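Local coordinates for aclacinomycin-N/aclacinomycin-A oxidase (Streptomyces galilaeus, PDB 2IPI), which oxidises the terminal sugar of aclacinomycin N to give aclacinomycin A and then aclacinomycin Y, using a bicovalently bound FAD and molecular oxygen, at residues Q67-D70 with A71-A75; G400-V403 with N404-P407. One frame throughout, in Å; residues are numbered along the deposited sequence.

Both contacts are local, and they sit in different parts of the enzyme: their centres are about 39 Å apart and their nearest atoms about 29 Å. Contact 1 covers two turns of helix 65-78 in the FAD-binding region, where the side chain of Val68 lies about 8 Å from the cofactor. Contact 2 is a pair of tight turns in the loop that follows strand 391-398 of the seven-stranded sheet. That strand carries Tyr397, one of the two active-site proton acceptors, about 9 Å from Gly400 measured to its side chain; neighbouring strand 420-428 carries Thr427, which binds aclacinomycin Y. The side chain of Val403 is about 11 Å from FAD and about 13 Å from the bound anthracycline, so neither contact touches a ligand.

Contact 1: Q67-D70 with A71-A75; sequences QVVD and AVNQA
The amide of Gln74 gives Asp70 O a hydrogen bond of 2.8 Å (Gln74 N to Asp70 O), one of four i to i+4 backbone bonds between 67-70 and 71-75. The same two residues also meet through their side chains. Asp70 CG stands anti to its own N (chi1 161°), which sends the carboxylate forward along the helix, while the Gln74 amide crosses it with the planes 33° apart. Gln74 NE2 donates to Asp70 OD1, but at 2.5 Å the separation is too short for its exact value to be trusted. Polar residues suit this partly solvent-facing side of the helix.

Helix 65-78 joins strands 58-61 and 82-85 in a beta-alpha-beta crossover of the PCMH-type FAD-binding fold, with strand 102-105 lying between the two in the sheet. The side facing the strands carries Val68, Ala71, Val72 and Ala75. Val68 CG1 meets Val72 CG2 at 4.2 Å, and Val68, Val69 and Val72 all pack on Val183 of strand 177-185. Ala71, a small residue consistent with close packing, touches Ile104. Val69 and Asn73 run side by side, Val69 CG1 lying 3.4 Å from Asn73 ND2. This places the amide beside a methyl while Asn73 OD1 accepts a hydrogen bond from Ala191 N, linking the helix to the start of strand 191-197.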
loop_
_atom_site.group_PDB
_atom_site.type_symbol
_atom_site.label_atom_id
_atom_site.label_comp_id
_atom_site.label_asym_id
_atom_site.label_seq_id
_atom_site.Cartn_x
_atom_site.Cartn_y
_atom_site.Cartn_z
ATOM N N GLN A 67 -18.911 -13.661 -15.134
ATOM C CA GLN A 67 -17.803 -14.087 -16.003
ATOM C C GLN A 67 -16.669 -14.577 -15.116
ATOM O O GLN A 67 -15.937 -15.522 -15.413
ATOM C CB GLN A 67 -17.354 -12.961 -16.938
ATOM C CG GLN A 67 -18.465 -12.483 -17.863
ATOM C CD GLN A 67 -18.059 -11.516 -18.947
ATOM O OE1 GLN A 67 -16.876 -11.345 -19.246
ATOM N NE2 GLN A 67 -19.070 -10.881 -19.544
ATOM N N VAL A 68 -16.542 -13.936 -13.948
ATOM C CA VAL A 68 -15.458 -14.357 -13.057
ATOM C C VAL A 68 -15.749 -15.776 -12.565
ATOM O O VAL A 68 -14.836 -16.610 -12.524
ATOM C CB VAL A 68 -15.234 -13.409 -11.883
ATOM C CG1 VAL A 68 -14.049 -13.912 -11.063
ATOM C CG2 VAL A 68 -14.963 -11.974 -12.318
ATOM N N VAL A 69 -17.020 -16.035 -12.222
ATOM C CA VAL A 69 -17.393 -17.397 -11.813
ATOM C C VAL A 69 -17.004 -18.410 -12.871
ATOM O O VAL A 69 -16.406 -19.453 -12.582
ATOM C CB VAL A 69 -18.889 -17.506 -11.486
ATOM C CG1 VAL A 69 -19.346 -18.959 -11.420
ATOM C CG2 VAL A 69 -19.179 -16.790 -10.170
ATOM N N ASP A 70 -17.313 -18.125 -14.129
ATOM C CA ASP A 70 -17.045 -19.012 -15.252
ATOM C C ASP A 70 -15.548 -19.270 -15.380
ATOM O O ASP A 70 -15.130 -20.420 -15.505
ATOM C CB ASP A 70 -17.678 -18.377 -16.473
ATOM C CG ASP A 70 -17.237 -18.809 -17.838
ATOM O OD1 ASP A 70 -16.544 -19.842 -17.922
ATOM O OD2 ASP A 70 -17.586 -18.112 -18.820
ATOM N N ALA A 71 -14.757 -18.208 -15.357
ATOM C CA ALA A 71 -13.320 -18.315 -15.519
ATOM C C ALA A 71 -12.681 -19.192 -14.447
ATOM O O ALA A 71 -11.846 -20.025 -14.814
ATOM C CB ALA A 71 -12.674 -16.932 -15.486
ATOM N N VAL A 72 -13.078 -18.977 -13.204
ATOM C CA VAL A 72 -12.606 -19.826 -12.103
ATOM C C VAL A 72 -12.945 -21.291 -12.333
ATOM O O VAL A 72 -12.162 -22.243 -12.189
ATOM C CB VAL A 72 -13.219 -19.391 -10.772
ATOM C CG1 VAL A 72 -12.707 -20.289 -9.644
ATOM C CG2 VAL A 72 -12.922 -17.930 -10.442
ATOM N N ASN A 73 -14.209 -21.505 -12.706
ATOM C CA ASN A 73 -14.628 -22.899 -12.905
ATOM C C ASN A 73 -13.829 -23.507 -14.048
ATOM O O ASN A 73 -13.427 -24.681 -13.981
ATOM C CB ASN A 73 -16.127 -23.002 -13.150
ATOM C CG ASN A 73 -16.951 -22.708 -11.911
ATOM O OD1 ASN A 73 -16.602 -23.047 -10.776
ATOM N ND2 ASN A 73 -18.084 -22.047 -12.141
ATOM N N GLN A 74 -13.549 -22.757 -15.108
ATOM C CA GLN A 74 -12.786 -23.329 -16.225
ATOM C C GLN A 74 -11.346 -23.631 -15.854
ATOM O O GLN A 74 -10.728 -24.614 -16.286
ATOM C CB GLN A 74 -12.858 -22.375 -17.417
ATOM C CG GLN A 74 -14.241 -22.347 -18.080
ATOM C CD GLN A 74 -14.195 -21.665 -19.441
ATOM O OE1 GLN A 74 -13.231 -21.815 -20.204
ATOM N NE2 GLN A 74 -15.256 -20.922 -19.767
ATOM N N ALA A 75 -10.716 -22.787 -15.029
ATOM C CA ALA A 75 -9.336 -23.080 -14.648
ATOM C C ALA A 75 -9.247 -24.241 -13.673
ATOM O O ALA A 75 -8.299 -25.049 -13.684
ATOM C CB ALA A 75 -8.668 -21.855 -14.025
#

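Contact 2: G400-V403 with N404-P407; sequences GGKV and NSVP
Two overlapping beta turns, 401-404 and 402-405, bend the chain: Asn404 N bonds Gly401 O at 3.2 Å and Ser405 N bonds Lys402 O at 3.1 Å, both i to i+3 as in a single turn of 3-10 helix. Ser405 reinforces the second turn with its side chain. Its OG lies beside its own backbone N (chi1 -41°), close enough for Ser405 OG to donate to Lys402 O at 2.9 Å. Both donors come from the same face of that carbonyl, well above its plane. A short hydroxyl side chain suits this double grip, and the bent Lys402 chain runs past it, CD 4.1 Å from Ser405 OG.

The turns belong to the connection between strands 391-398 and 420-428 of the large antiparallel sheet, entered from the strand bearing Tyr397. Gly400 and Gly401 both have positive phi. At Gly400 (phi 83°) a beta carbon would press on the preceding carbonyl, so glycine is required, and the Asn404 amide lies against it, Asn404 OD1 3.7 Å from Gly400 CA. Asparagine fits because Asn404 ND2 donates to Ser418 O, tying the turn to the chain returning toward strand 420-428, while buried Val403 packs on Val172.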
loop_
_atom_site.group_PDB
_atom_site.type_symbol
_atom_site.label_atom_id
_atom_site.label_comp_id
_atom_site.label_asym_id
_atom_site.label_seq_id
_atom_site.Cartn_x
_atom_site.Cartn_y
_atom_site.Cartn_z
ATOM N N GLY A 400 0.023 7.560 11.408
ATOM C CA GLY A 400 -0.713 7.709 12.664
ATOM C C GLY A 400 -2.000 8.476 12.427
ATOM O O GLY A 400 -2.729 8.167 11.477
ATOM N N GLY A 401 -2.290 9.478 13.256
ATOM C CA GLY A 401 -3.503 10.256 12.994
ATOM C C GLY A 401 -4.752 9.489 13.405
ATOM O O GLY A 401 -4.832 8.780 14.413
ATOM N N LYS A 402 -5.782 9.645 12.581
ATOM C CA LYS A 402 -7.040 8.945 12.739
ATOM C C LYS A 402 -6.862 7.431 12.622
ATOM O O LYS A 402 -7.693 6.707 13.175
ATOM C CB LYS A 402 -8.037 9.482 11.710
ATOM C CG LYS A 402 -9.444 8.913 11.779
ATOM C CD LYS A 402 -10.364 9.764 12.625
ATOM C CE LYS A 402 -10.731 11.050 11.861
ATOM N NZ LYS A 402 -11.440 11.981 12.799
ATOM N N VAL A 403 -5.870 6.922 11.905
ATOM C CA VAL A 403 -5.723 5.461 11.837
ATOM C C VAL A 403 -5.595 4.857 13.226
ATOM O O VAL A 403 -5.980 3.715 13.466
ATOM C CB VAL A 403 -4.505 5.033 10.999
ATOM C CG1 VAL A 403 -3.203 5.420 11.669
ATOM C CG2 VAL A 403 -4.537 3.530 10.758
ATOM N N ASN A 404 -5.017 5.633 14.152
ATOM C CA ASN A 404 -4.708 5.110 15.472
ATOM C C ASN A 404 -5.887 5.181 16.433
ATOM O O ASN A 404 -5.714 5.003 17.635
ATOM C CB ASN A 404 -3.514 5.887 16.075
ATOM C CG ASN A 404 -2.209 5.494 15.422
ATOM O OD1 ASN A 404 -2.165 4.769 14.429
ATOM N ND2 ASN A 404 -1.097 5.975 15.986
ATOM N N SER A 405 -7.057 5.441 15.881
ATOM C CA SER A 405 -8.278 5.677 16.637
ATOM C C SER A 405 -9.127 4.403 16.630
ATOM O O SER A 405 -9.990 4.229 17.486
ATOM C CB SER A 405 -9.096 6.840 16.086
ATOM O OG SER A 405 -8.328 7.967 15.678
ATOM N N VAL A 406 -8.883 3.522 15.675
ATOM C CA VAL A 406 -9.537 2.225 15.580
ATOM C C VAL A 406 -8.847 1.160 16.418
ATOM O O VAL A 406 -7.621 1.026 16.338
ATOM C CB VAL A 406 -9.494 1.758 14.106
ATOM C CG1 VAL A 406 -10.149 0.399 13.940
ATOM C CG2 VAL A 406 -10.135 2.799 13.198
ATOM N N PRO A 407 -9.544 0.364 17.205
ATOM C CA PRO A 407 -8.917 -0.768 17.911
ATOM C C PRO A 407 -8.236 -1.744 16.953
ATOM O O PRO A 407 -8.760 -2.113 15.900
ATOM C CB PRO A 407 -10.098 -1.443 18.613
ATOM C CG PRO A 407 -11.071 -0.322 18.801
ATOM C CD PRO A 407 -10.990 0.458 17.510
#